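Local coordinates for protein cellulase CEL9M (PDB 1IA6) that probably hydrolyses internal beta-1,4-glucosidic bonds of cellulose and related beta-glucans, as a family 9 glycoside hydrolase that carries zinc and calcium sites, at residues E28-F32 / D33-A37; L167-K170 / N171-S174; A264-L267 / A268-G272; F284-W287 / K288-T292; L330-A333 / K334-D338. All blocks are in the same frame, centred on the assembly; numbering follows the deposited sequence. Where two conformers were deposited one is given.

In the fold
The five contacts are local, each within one continuous run of chain. Contact 1 lies in a long loop near the zinc site, and contact 2 on the surface, where helix 152-169 is joined to helix 174-193; their centres are about 26 Å apart. Contacts 1, 3, 4 and 5 are partly buried. Contacts 3 and 4 end two successive helices, 260-271 and 274-289, whereas contact 5 lies within helix 327-341. Contacts 4 and 5 alone touch, K288 CG meeting L332 CD1 at 4.1 Å. Aromatic faces carry contacts 1, 2 and 4; regular backbone bonding dominates 3 and 5, contact 3 ending its helix with a threonine hydroxyl and a positive-phi glycine, contact 5 adding a lysine-aspartate salt bridge.

Contact 1: E28-F32 / D33-A37; sequences ENNVF and DWRGA
F32 and W34, only two residues apart, lie side by side and point the same way, yet their rings are neither stacked nor edge-to-face: the planes of the F32 ring and the six-membered ring of W34 meet at 39°. F32 CD1 lies 3.5 Å from both NE1 and CZ2 of W34. Nearer the backbone, F32 CB sits over the indole face, 3.7 Å from the centroid of the five-membered ring of W34, a CH-pi contact. The other face of the F32 ring is covered by V31 CG2. The pair is brought together by a type I beta turn from F32 to R35, in which R35 N donates to F32 O at 3.3 Å; water 2 bridges F32 O and R35 O. An Asx turn precedes it, N30 OD1 receiving F32 N at 2.9 Å on a lone pair in the carbonyl plane. Beyond the turn, the R35 chain bends at chi2 and chi3 toward a salt bridge with E133, and its side chain lies about 5 Å from the bound zinc ion.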
loop_
_atom_site.group_PDB
_atom_site.type_symbol
_atom_site.label_atom_id
_atom_site.label_comp_id
_atom_site.label_asym_id
_atom_site.label_seq_id
_atom_site.Cartn_x
_atom_site.Cartn_y
_atom_site.Cartn_z
ATOM N N GLU A 28 -9.441 -16.309 10.361
ATOM C CA GLU A 28 -10.737 -16.545 9.736
ATOM C C GLU A 28 -10.679 -16.298 8.229
ATOM O O GLU A 28 -10.311 -15.215 7.783
ATOM C CB GLU A 28 -11.790 -15.645 10.388
ATOM C CG GLU A 28 -13.220 -15.978 10.012
ATOM C CD GLU A 28 -14.224 -15.272 10.904
ATOM O OE1 GLU A 28 -14.174 -15.486 12.136
ATOM O OE2 GLU A 28 -15.058 -14.504 10.376
ATOM N N ASN A 29 -11.037 -17.319 7.455
ATOM C CA ASN A 29 -11.032 -17.227 6.000
ATOM C C ASN A 29 -9.639 -16.833 5.499
ATOM O O ASN A 29 -9.496 -16.080 4.536
ATOM C CB ASN A 29 -12.080 -16.205 5.543
ATOM C CG ASN A 29 -12.474 -16.376 4.086
ATOM O OD1 ASN A 29 -13.605 -16.073 3.702
ATOM N ND2 ASN A 29 -11.545 -16.850 3.266
ATOM N N ASN A 30 -8.615 -17.357 6.168
ATOM C CA ASN A 30 -7.226 -17.083 5.811
ATOM C C ASN A 30 -6.717 -18.266 4.986
ATOM O O ASN A 30 -6.894 -19.417 5.382
ATOM C CB ASN A 30 -6.397 -16.937 7.089
ATOM C CG ASN A 30 -5.042 -16.307 6.843
ATOM O OD1 ASN A 30 -4.251 -16.802 6.045
ATOM N ND2 ASN A 30 -4.768 -15.209 7.539
ATOM N N VAL A 31 -6.090 -17.991 3.843
ATOM C CA VAL A 31 -5.588 -19.062 2.984
ATOM C C VAL A 31 -4.389 -19.797 3.565
ATOM O O VAL A 31 -4.101 -20.924 3.171
ATOM C CB VAL A 31 -5.182 -18.536 1.590
ATOM C CG1 VAL A 31 -6.371 -17.870 0.920
ATOM C CG2 VAL A 31 -4.017 -17.570 1.716
ATOM N N PHE A 32 -3.686 -19.159 4.496
ATOM C CA PHE A 32 -2.515 -19.773 5.107
ATOM C C PHE A 32 -2.890 -20.486 6.400
ATOM O O PHE A 32 -3.327 -19.856 7.364
ATOM C CB PHE A 32 -1.452 -18.709 5.385
ATOM C CG PHE A 32 -1.014 -17.959 4.159
ATOM C CD1 PHE A 32 -0.387 -18.624 3.108
ATOM C CD2 PHE A 32 -1.225 -16.587 4.055
ATOM C CE1 PHE A 32 0.025 -17.932 1.968
ATOM C CE2 PHE A 32 -0.818 -15.885 2.921
ATOM C CZ PHE A 32 -0.191 -16.558 1.875
ATOM N N ASP A 33 -2.715 -21.803 6.424
ATOM C CA ASP A 33 -3.051 -22.566 7.617
ATOM C C ASP A 33 -2.078 -22.299 8.764
ATOM O O ASP A 33 -2.348 -22.670 9.903
ATOM C CB ASP A 33 -3.102 -24.070 7.304
ATOM C CG ASP A 33 -1.821 -24.583 6.681
ATOM O OD1 ASP A 33 -0.733 -24.285 7.217
ATOM O OD2 ASP A 33 -1.902 -25.298 5.658
ATOM N N TRP A 34 -0.957 -21.644 8.467
ATOM C CA TRP A 34 0.027 -21.343 9.503
ATOM C C TRP A 34 -0.216 -20.016 10.223
ATOM O O TRP A 34 0.578 -19.614 11.072
ATOM C CB TRP A 34 1.454 -21.370 8.935
ATOM C CG TRP A 34 1.604 -20.763 7.571
ATOM C CD1 TRP A 34 1.363 -21.370 6.371
ATOM C CD2 TRP A 34 2.039 -19.431 7.268
ATOM N NE1 TRP A 34 1.628 -20.499 5.338
ATOM C CE2 TRP A 34 2.042 -19.302 5.861
ATOM C CE3 TRP A 34 2.427 -18.333 8.052
ATOM C CZ2 TRP A 34 2.419 -18.118 5.218
ATOM C CZ3 TRP A 34 2.801 -17.154 7.412
ATOM C CH2 TRP A 34 2.792 -17.058 6.006
ATOM N N ARG A 35 -1.313 -19.340 9.889
ATOM C CA ARG A 35 -1.650 -18.080 10.548
ATOM C C ARG A 35 -2.845 -18.279 11.473
ATOM O O ARG A 35 -3.792 -18.996 11.137
ATOM C CB ARG A 35 -1.985 -16.982 9.529
ATOM C CG ARG A 35 -0.782 -16.324 8.850
ATOM C CD ARG A 35 0.271 -15.855 9.851
ATOM N NE ARG A 35 -0.318 -15.324 11.079
ATOM C CZ ARG A 35 -0.902 -14.135 11.197
ATOM N NH1 ARG A 35 -0.984 -13.313 10.157
ATOM N NH2 ARG A 35 -1.428 -13.778 12.361
ATOM N N GLY A 36 -2.792 -17.643 12.639
ATOM C CA GLY A 36 -3.874 -17.741 13.602
ATOM C C GLY A 36 -4.044 -16.442 14.370
ATOM O O GLY A 36 -3.442 -15.428 14.020
ATOM N N ALA A 37 -4.855 -16.470 15.423
ATOM C CA ALA A 37 -5.097 -15.282 16.237
ATOM C C ALA A 37 -3.815 -14.752 16.864
ATOM O O ALA A 37 -2.994 -15.523 17.361
ATOM C CB ALA A 37 -6.118 -15.599 17.334
HETATM O O HOH W 1 -1.496 -22.992 4.071
HETATM O O HOH W 2 -5.494 -20.027 9.097
#

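Contact 2: L167-K170 / N171-S174; sequences LNYK and NIDS
I172 lies across the Y169 ring, with CB 4.1 Å from the ring centroid and 11° off its normal, a CH-pi contact over one face. This packing belongs to the tight helix-to-helix connection between helices 152-169 and 174-193. I172 CD1 extends the cover to Y169 CD1 at 3.7 Å, and CG2 reaches toward CZ; placing CG1 beside the backbone N (chi1 -62°) sends these two branches to different parts of the ring. D173 CB approaches Y169 CE2 obliquely at 3.6 Å. Behind this shell, two successive amides grip Y169 O: I172 N comes from above the carbonyl plane at 2.9 Å, while D173 N arrives almost in line with the C=O bond, consistent with the tight turn that brings I172 over the tyrosine ring. Farther out, L95 of helix 91-107 packs against both Y169 and I172, and K99 against Y169. At the start of the next helix D173 is the N-cap residue, its OD1 accepting from Y176 N.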
loop_
_atom_site.group_PDB
_atom_site.type_symbol
_atom_site.label_atom_id
_atom_site.label_comp_id
_atom_site.label_asym_id
_atom_site.label_seq_id
_atom_site.Cartn_x
_atom_site.Cartn_y
_atom_site.Cartn_z
ATOM N N LEU A 167 -17.205 4.081 -1.921
ATOM C CA LEU A 167 -17.418 3.970 -3.362
ATOM C C LEU A 167 -17.436 2.526 -3.857
ATOM O O LEU A 167 -18.215 2.184 -4.743
ATOM C CB LEU A 167 -16.340 4.756 -4.113
ATOM C CG LEU A 167 -16.366 6.274 -3.900
ATOM C CD1 LEU A 167 -15.090 6.905 -4.451
ATOM C CD2 LEU A 167 -17.603 6.857 -4.572
ATOM N N ASN A 168 -16.586 1.682 -3.279
ATOM C CA ASN A 168 -16.503 0.283 -3.691
ATOM C C ASN A 168 -17.478 -0.663 -2.989
ATOM O O ASN A 168 -17.703 -1.774 -3.460
ATOM C CB ASN A 168 -15.082 -0.267 -3.463
ATOM C CG ASN A 168 -14.035 0.395 -4.343
ATOM O OD1 ASN A 168 -14.276 0.663 -5.515
ATOM N ND2 ASN A 168 -12.850 0.637 -3.779
ATOM N N TYR A 169 -18.065 -0.224 -1.879
ATOM C CA TYR A 169 -18.950 -1.091 -1.101
ATOM C C TYR A 169 -20.420 -0.672 -1.008
ATOM O O TYR A 169 -21.249 -1.432 -0.500
ATOM C CB TYR A 169 -18.378 -1.208 0.317
ATOM C CG TYR A 169 -18.566 -2.552 0.985
ATOM C CD1 TYR A 169 -17.983 -3.703 0.457
ATOM C CD2 TYR A 169 -19.277 -2.662 2.179
ATOM C CE1 TYR A 169 -18.098 -4.931 1.106
ATOM C CE2 TYR A 169 -19.397 -3.884 2.835
ATOM C CZ TYR A 169 -18.803 -5.012 2.294
ATOM O OH TYR A 169 -18.900 -6.216 2.952
ATOM N N LYS A 170 -20.746 0.520 -1.497
ATOM C CA LYS A 170 -22.117 1.030 -1.418
ATOM C C LYS A 170 -23.186 0.123 -2.022
ATOM O O LYS A 170 -24.330 0.131 -1.569
ATOM C CB LYS A 170 -22.201 2.420 -2.060
ATOM C CG LYS A 170 -21.839 2.456 -3.536
ATOM C CD LYS A 170 -21.653 3.887 -4.034
ATOM C CE LYS A 170 -22.941 4.689 -3.949
ATOM N NZ LYS A 170 -22.779 6.067 -4.494
ATOM N N ASN A 171 -22.821 -0.651 -3.037
ATOM C CA ASN A 171 -23.769 -1.554 -3.688
ATOM C C ASN A 171 -23.928 -2.880 -2.946
ATOM O O ASN A 171 -24.839 -3.655 -3.242
ATOM C CB ASN A 171 -23.323 -1.832 -5.125
ATOM C CG ASN A 171 -23.369 -0.593 -5.998
ATOM O OD1 ASN A 171 -22.750 -0.547 -7.062
ATOM N ND2 ASN A 171 -24.114 0.416 -5.558
ATOM N N ILE A 172 -23.044 -3.136 -1.987
ATOM C CA ILE A 172 -23.079 -4.375 -1.213
ATOM C C ILE A 172 -23.739 -4.176 0.148
ATOM O O ILE A 172 -24.635 -4.929 0.531
ATOM C CB ILE A 172 -21.650 -4.926 -1.008
ATOM C CG1 ILE A 172 -21.029 -5.250 -2.368
ATOM C CG2 ILE A 172 -21.681 -6.171 -0.137
ATOM C CD1 ILE A 172 -19.555 -5.573 -2.300
ATOM N N ASP A 173 -23.286 -3.158 0.872
ATOM C CA ASP A 173 -23.822 -2.830 2.188
ATOM C C ASP A 173 -23.751 -1.310 2.278
ATOM O O ASP A 173 -22.717 -0.753 2.651
ATOM C CB ASP A 173 -22.951 -3.458 3.281
ATOM C CG ASP A 173 -23.520 -3.261 4.679
ATOM O OD1 ASP A 173 -24.360 -2.358 4.874
ATOM O OD2 ASP A 173 -23.110 -4.008 5.592
ATOM N N SER A 174 -24.847 -0.645 1.917
ATOM C CA SER A 174 -24.896 0.816 1.930
ATOM C C SER A 174 -24.750 1.418 3.323
ATOM O O SER A 174 -24.222 2.521 3.471
ATOM C CB SER A 174 -26.206 1.306 1.303
ATOM O OG SER A 174 -27.320 0.829 2.033
#

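Contact 3: A264-L267 / A268-G272; sequences ALRL and AQITG
The guanidinium of R266 has I270 CD1 over one face, 4.0 Å above its plane and displaced toward the rim; the nearest atom there is R266 NH1, at 4.1 Å. At its edge, in plane, water 3 accepts from R266 NE at 2.9 Å and makes a weak bond to Q269 OE1. NH2 is bonded to T222 OG1 of helix 210-224, and the group also makes a cation-pi contact with W219; the chain, bent at chi2 and chi3, carries the guanidinium outward to that helix. Along the backbone, alpha-helical i to i+4 bonds run from A268 N to A264 O through T271 N to L267 O. L267 O is doubly held: T271 N reaches it at 2.8 Å and T271 OG1 at 2.6 Å, from opposite faces of the carbonyl plane. With OG1 between the backbone N and the carbonyl carbon (chi1 72°), the hydroxyl folds back over the preceding turn, and it is also bonded to K273 N. G272 then leaves helical geometry with positive phi, its N still bonded to A268 O. Helix 260-271 packs against several others: L265 on helix 306-323, A264 and A268 on helix 274-289, and I270 on both helix 210-224 and helix 228-236.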
loop_
_atom_site.group_PDB
_atom_site.type_symbol
_atom_site.label_atom_id
_atom_site.label_comp_id
_atom_site.label_asym_id
_atom_site.label_seq_id
_atom_site.Cartn_x
_atom_site.Cartn_y
_atom_site.Cartn_z
ATOM N N ALA A 264 -2.063 15.014 -8.235
ATOM C CA ALA A 264 -2.059 15.835 -9.442
ATOM C C ALA A 264 -2.847 15.145 -10.552
ATOM O O ALA A 264 -3.549 15.799 -11.322
ATOM C CB ALA A 264 -0.630 16.097 -9.902
ATOM N N LEU A 265 -2.728 13.825 -10.642
ATOM C CA LEU A 265 -3.458 13.082 -11.664
ATOM C C LEU A 265 -4.967 13.291 -11.506
ATOM O O LEU A 265 -5.667 13.580 -12.479
ATOM C CB LEU A 265 -3.134 11.586 -11.577
ATOM C CG LEU A 265 -3.900 10.641 -12.510
ATOM C CD1 LEU A 265 -3.582 10.962 -13.962
ATOM C CD2 LEU A 265 -3.511 9.202 -12.201
ATOM N N ARG A 266 -5.467 13.157 -10.280
ATOM C CA ARG A 266 -6.895 13.327 -10.036
ATOM C C ARG A 266 -7.356 14.769 -10.243
ATOM O O ARG A 266 -8.463 15.005 -10.737
ATOM C CB ARG A 266 -7.265 12.859 -8.622
ATOM C CG ARG A 266 -6.957 11.390 -8.362
ATOM C CD ARG A 266 -8.056 10.736 -7.534
ATOM N NE ARG A 266 -9.252 10.484 -8.335
ATOM C CZ ARG A 266 -10.488 10.816 -7.969
ATOM N NH1 ARG A 266 -10.703 11.421 -6.813
ATOM N NH2 ARG A 266 -11.511 10.538 -8.765
ATOM N N LEU A 267 -6.518 15.731 -9.871
ATOM C CA LEU A 267 -6.876 17.136 -10.044
ATOM C C LEU A 267 -6.909 17.525 -11.522
ATOM O O LEU A 267 -7.701 18.379 -11.927
ATOM C CB LEU A 267 -5.907 18.039 -9.271
ATOM C CG LEU A 267 -6.207 18.148 -7.773
ATOM C CD1 LEU A 267 -5.164 19.030 -7.089
ATOM C CD2 LEU A 267 -7.605 18.730 -7.577
ATOM N N ALA A 268 -6.058 16.897 -12.328
ATOM C CA ALA A 268 -6.044 17.182 -13.759
ATOM C C ALA A 268 -7.364 16.702 -14.345
ATOM O O ALA A 268 -7.978 17.376 -15.168
ATOM C CB ALA A 268 -4.880 16.457 -14.436
ATOM N N GLN A 269 -7.801 15.531 -13.892
ATOM C CA GLN A 269 -9.042 14.917 -14.353
ATOM C C GLN A 269 -10.271 15.710 -13.925
ATOM O O GLN A 269 -11.199 15.913 -14.710
ATOM C CB GLN A 269 -9.135 13.492 -13.800
ATOM C CG GLN A 269 -10.329 12.690 -14.282
ATOM C CD GLN A 269 -10.308 11.266 -13.758
ATOM O OE1 GLN A 269 -9.257 10.747 -13.378
ATOM N NE2 GLN A 269 -11.468 10.621 -13.750
ATOM N N ILE A 270 -10.259 16.162 -12.678
ATOM C CA ILE A 270 -11.368 16.915 -12.105
ATOM C C ILE A 270 -11.456 18.396 -12.483
ATOM O O ILE A 270 -12.551 18.910 -12.713
ATOM C CB ILE A 270 -11.335 16.797 -10.563
ATOM C CG1 ILE A 270 -11.509 15.330 -10.160
ATOM C CG2 ILE A 270 -12.421 17.655 -9.931
ATOM C CD1 ILE A 270 -11.286 15.075 -8.685
ATOM N N THR A 271 -10.314 19.075 -12.548
ATOM C CA THR A 271 -10.290 20.505 -12.861
ATOM C C THR A 271 -9.917 20.834 -14.301
ATOM O O THR A 271 -10.256 21.904 -14.803
ATOM C CB THR A 271 -9.299 21.253 -11.959
ATOM O OG1 THR A 271 -7.959 20.924 -12.352
ATOM C CG2 THR A 271 -9.504 20.867 -10.504
ATOM N N GLY A 272 -9.199 19.924 -14.949
ATOM C CA GLY A 272 -8.780 20.150 -16.318
ATOM C C GLY A 272 -7.698 21.208 -16.455
ATOM O O GLY A 272 -7.327 21.574 -17.572
HETATM O O HOH W 3 -8.720 8.729 -10.575
#

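Contact 4: F284-W287 / K288-T292; sequences FNYW and KTQVT
Y286 O takes two backbone donors, Q290 N at 2.8 Å and V291 N at 3.2 Å, from opposite faces of its carbonyl plane, so that i+4 and i+5 bonds share one acceptor. Two residues earlier, F284 O accepts from K288 N, and N285 O receives weak bonds from T289 N and OG1. Q290 CB covers one face of the Y286 ring, over its centre, 3.6 Å from the centroid and 7° off the normal, a CH-pi contact. Y286 CG is anti to the backbone N (chi1 -176°), which swings the ring along the helix toward these later residues. V291 CG2 touches two aromatic side chains. It meets Y286 CD1 at 3.7 Å, obliquely to that ring, and stands over the five-membered ring of W287, 3.8 Å from its centroid. N285 and K288 run alongside each other, but the lysine ammonium passes on to S328 OG. The indole NE1 of W287 is bonded to W252 O, and K299 NZ donates to W287 O and K288 O. F284, packed edge-to-face with Y320, faces helix 306-323. The whole lies near the C-terminal end of helix 274-289, where the chain passes into an extended segment, within the alpha/alpha barrel characteristic of glycoside hydrolase family 9.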
loop_
_atom_site.group_PDB
_atom_site.type_symbol
_atom_site.label_atom_id
_atom_site.label_comp_id
_atom_site.label_asym_id
_atom_site.label_seq_id
_atom_site.Cartn_x
_atom_site.Cartn_y
_atom_site.Cartn_z
ATOM N N PHE A 284 6.205 11.696 -15.750
ATOM C CA PHE A 284 6.250 10.589 -16.695
ATOM C C PHE A 284 7.468 10.674 -17.604
ATOM O O PHE A 284 8.173 9.684 -17.795
ATOM C CB PHE A 284 4.971 10.552 -17.542
ATOM C CG PHE A 284 3.743 10.121 -16.782
ATOM C CD1 PHE A 284 3.839 9.659 -15.469
ATOM C CD2 PHE A 284 2.494 10.147 -17.392
ATOM C CE1 PHE A 284 2.706 9.225 -14.778
ATOM C CE2 PHE A 284 1.353 9.716 -16.708
ATOM C CZ PHE A 284 1.462 9.254 -15.400
ATOM N N ASN A 285 7.722 11.855 -18.159
ATOM C CA ASN A 285 8.870 12.031 -19.045
ATOM C C ASN A 285 10.183 11.862 -18.294
ATOM O O ASN A 285 11.186 11.439 -18.868
ATOM C CB ASN A 285 8.826 13.403 -19.726
ATOM C CG ASN A 285 7.749 13.487 -20.788
ATOM O OD1 ASN A 285 7.440 12.493 -21.446
ATOM N ND2 ASN A 285 7.181 14.672 -20.971
ATOM N N TYR A 286 10.172 12.186 -17.006
ATOM C CA TYR A 286 11.365 12.045 -16.185
ATOM C C TYR A 286 11.684 10.558 -16.026
ATOM O O TYR A 286 12.840 10.147 -16.121
ATOM C CB TYR A 286 11.140 12.701 -14.820
ATOM C CG TYR A 286 12.356 12.689 -13.926
ATOM C CD1 TYR A 286 12.639 11.594 -13.114
ATOM C CD2 TYR A 286 13.238 13.771 -13.906
ATOM C CE1 TYR A 286 13.773 11.574 -12.302
ATOM C CE2 TYR A 286 14.372 13.764 -13.101
ATOM C CZ TYR A 286 14.632 12.662 -12.301
ATOM O OH TYR A 286 15.748 12.658 -11.497
ATOM N N TRP A 287 10.653 9.751 -15.800
ATOM C CA TRP A 287 10.850 8.313 -15.648
ATOM C C TRP A 287 11.245 7.643 -16.958
ATOM O O TRP A 287 11.959 6.647 -16.957
ATOM C CB TRP A 287 9.586 7.645 -15.093
ATOM C CG TRP A 287 9.585 7.578 -13.602
ATOM C CD1 TRP A 287 9.418 8.619 -12.730
ATOM C CD2 TRP A 287 9.841 6.421 -12.800
ATOM N NE1 TRP A 287 9.559 8.180 -11.436
ATOM C CE2 TRP A 287 9.820 6.835 -11.449
ATOM C CE3 TRP A 287 10.091 5.072 -13.091
ATOM C CZ2 TRP A 287 10.038 5.947 -10.390
ATOM C CZ3 TRP A 287 10.309 4.189 -12.036
ATOM C CH2 TRP A 287 10.281 4.635 -10.702
ATOM N N LYS A 288 10.785 8.195 -18.075
ATOM C CA LYS A 288 11.107 7.620 -19.377
ATOM C C LYS A 288 12.588 7.678 -19.730
ATOM O O LYS A 288 13.126 6.739 -20.323
ATOM C CB LYS A 288 10.340 8.339 -20.489
ATOM C CG LYS A 288 8.852 8.073 -20.546
ATOM C CD LYS A 288 8.240 8.888 -21.677
ATOM C CE LYS A 288 6.745 8.680 -21.777
ATOM N NZ LYS A 288 6.178 9.482 -22.894
ATOM N N THR A 289 13.249 8.772 -19.365
ATOM C CA THR A 289 14.651 8.948 -19.736
ATOM C C THR A 289 15.664 9.331 -18.659
ATOM O O THR A 289 16.863 9.123 -18.841
ATOM C CB THR A 289 14.758 10.004 -20.849
ATOM O OG1 THR A 289 14.230 11.248 -20.370
ATOM C CG2 THR A 289 13.964 9.574 -22.072
ATOM N N GLN A 290 15.201 9.893 -17.549
ATOM C CA GLN A 290 16.108 10.323 -16.492
ATOM C C GLN A 290 16.371 9.267 -15.427
ATOM O O GLN A 290 17.476 9.179 -14.890
ATOM C CB GLN A 290 15.565 11.590 -15.827
ATOM C CG GLN A 290 15.345 12.747 -16.790
ATOM C CD GLN A 290 16.642 13.348 -17.278
ATOM O OE1 GLN A 290 17.391 13.946 -16.505
ATOM N NE2 GLN A 290 16.919 13.191 -18.567
ATOM N N VAL A 291 15.359 8.469 -15.116
ATOM C CA VAL A 291 15.521 7.436 -14.104
ATOM C C VAL A 291 16.425 6.321 -14.615
ATOM O O VAL A 291 16.259 5.826 -15.730
ATOM C CB VAL A 291 14.159 6.857 -13.692
ATOM C CG1 VAL A 291 14.350 5.714 -12.711
ATOM C CG2 VAL A 291 13.318 7.950 -13.060
ATOM N N THR A 292 17.390 5.939 -13.787
ATOM C CA THR A 292 18.337 4.891 -14.139
ATOM C C THR A 292 17.641 3.625 -14.613
ATOM O O THR A 292 16.642 3.200 -14.036
ATOM C CB THR A 292 19.225 4.518 -12.934
ATOM O OG1 THR A 292 19.927 5.679 -12.478
ATOM C CG2 THR A 292 20.235 3.442 -13.324
#

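Contact 5: L330-A333 / K334-D338; sequences LDLA and KKQVD
Apolar packing across the two segments is slight: L332 CD2 meets Q336 CG at 3.8 Å, the two side chains crossing one helical turn apart. L332 CG is anti to the backbone N (chi1 -169°), which carries its tip along the helix toward Q336. Backbone bonding is regular, with i to i+4 bonds from K334 N to L330 O at 2.9 Å and from V337 N to A333 O at 3.1 Å, and two more between them. The charged pair is an i to i+4 salt bridge on a helix face: K334 NZ meets D338 OD2 at 2.8 Å, the oxygen using its syn lone pair, and the lysine's bend at chi4 turns its ammonium there. D338 OD1 is bonded to Y6 OH, and its side chain touches H4 and D343 of the nickel site. The Q336 amide ties the helix to a loop, OE1 held by K299 N and NE2 by G297 O, which fixes its rotation. Helix 327-341 lies between others: A333 and L330 pack on L318 of helix 306-323, while V337 meets V422 and L423 of helix 413-429.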
loop_
_atom_site.group_PDB
_atom_site.type_symbol
_atom_site.label_atom_id
_atom_site.label_comp_id
_atom_site.label_asym_id
_atom_site.label_seq_id
_atom_site.Cartn_x
_atom_site.Cartn_y
_atom_site.Cartn_z
ATOM N N LEU A 330 2.378 2.574 -21.978
ATOM C CA LEU A 330 1.952 1.184 -21.900
ATOM C C LEU A 330 3.143 0.247 -22.062
ATOM O O LEU A 330 3.233 -0.772 -21.381
ATOM C CB LEU A 330 0.902 0.883 -22.974
ATOM C CG LEU A 330 -0.471 1.517 -22.739
ATOM C CD1 LEU A 330 -1.356 1.305 -23.954
ATOM C CD2 LEU A 330 -1.104 0.912 -21.493
ATOM N N ASP A 331 4.062 0.594 -22.960
ATOM C CA ASP A 331 5.236 -0.242 -23.175
ATOM C C ASP A 331 6.155 -0.216 -21.961
ATOM O O ASP A 331 6.703 -1.244 -21.567
ATOM C CB ASP A 331 6.019 0.214 -24.409
ATOM C CG ASP A 331 5.243 0.027 -25.697
ATOM O OD1 ASP A 331 4.487 -0.963 -25.803
ATOM O OD2 ASP A 331 5.399 0.866 -26.610
ATOM N N LEU A 332 6.325 0.960 -21.368
ATOM C CA LEU A 332 7.193 1.086 -20.202
ATOM C C LEU A 332 6.605 0.284 -19.051
ATOM O O LEU A 332 7.300 -0.514 -18.418
ATOM C CB LEU A 332 7.338 2.561 -19.798
ATOM C CG LEU A 332 8.403 2.930 -18.753
ATOM C CD1 LEU A 332 8.597 4.437 -18.745
ATOM C CD2 LEU A 332 7.995 2.441 -17.375
ATOM N N ALA A 333 5.319 0.496 -18.788
ATOM C CA ALA A 333 4.631 -0.201 -17.706
ATOM C C ALA A 333 4.689 -1.713 -17.882
ATOM O O ALA A 333 4.943 -2.448 -16.926
ATOM C CB ALA A 333 3.173 0.261 -17.632
ATOM N N LYS A 334 4.457 -2.176 -19.106
ATOM C CA LYS A 334 4.479 -3.603 -19.383
ATOM C C LYS A 334 5.855 -4.209 -19.144
ATOM O O LYS A 334 5.961 -5.327 -18.655
ATOM C CB LYS A 334 4.040 -3.886 -20.821
ATOM C CG LYS A 334 3.802 -5.363 -21.090
ATOM C CD LYS A 334 3.318 -5.604 -22.513
ATOM C CE LYS A 334 2.856 -7.041 -22.702
ATOM N NZ LYS A 334 3.950 -8.026 -22.497
ATOM N N LYS A 335 6.909 -3.475 -19.485
ATOM C CA LYS A 335 8.261 -3.984 -19.284
ATOM C C LYS A 335 8.585 -4.146 -17.801
ATOM O O LYS A 335 9.241 -5.109 -17.406
ATOM C CB LYS A 335 9.287 -3.064 -19.949
ATOM C CG LYS A 335 9.249 -3.111 -21.473
ATOM C CD LYS A 335 10.388 -2.309 -22.087
ATOM C CE LYS A 335 10.379 -2.402 -23.607
ATOM N NZ LYS A 335 11.525 -1.657 -24.206
ATOM N N GLN A 336 8.119 -3.213 -16.978
ATOM C CA GLN A 336 8.377 -3.291 -15.543
ATOM C C GLN A 336 7.647 -4.479 -14.935
ATOM O O GLN A 336 8.209 -5.217 -14.126
ATOM C CB GLN A 336 7.939 -2.003 -14.847
ATOM C CG GLN A 336 8.612 -0.769 -15.410
ATOM C CD GLN A 336 10.114 -0.947 -15.535
ATOM O OE1 GLN A 336 10.831 -1.039 -14.535
ATOM N NE2 GLN A 336 10.595 -1.013 -16.769
ATOM N N VAL A 337 6.392 -4.664 -15.327
ATOM C CA VAL A 337 5.608 -5.777 -14.813
ATOM C C VAL A 337 6.212 -7.107 -15.239
ATOM O O VAL A 337 6.386 -8.011 -14.419
ATOM C CB VAL A 337 4.152 -5.728 -15.317
ATOM C CG1 VAL A 337 3.405 -6.967 -14.860
ATOM C CG2 VAL A 337 3.465 -4.481 -14.794
ATOM N N ASP A 338 6.534 -7.231 -16.524
ATOM C CA ASP A 338 7.109 -8.474 -17.027
ATOM C C ASP A 338 8.446 -8.792 -16.368
ATOM O O ASP A 338 8.782 -9.959 -16.173
ATOM C CB ASP A 338 7.266 -8.417 -18.552
ATOM C CG ASP A 338 5.926 -8.403 -19.271
ATOM O OD1 ASP A 338 4.896 -8.674 -18.617
ATOM O OD2 ASP A 338 5.899 -8.130 -20.487
#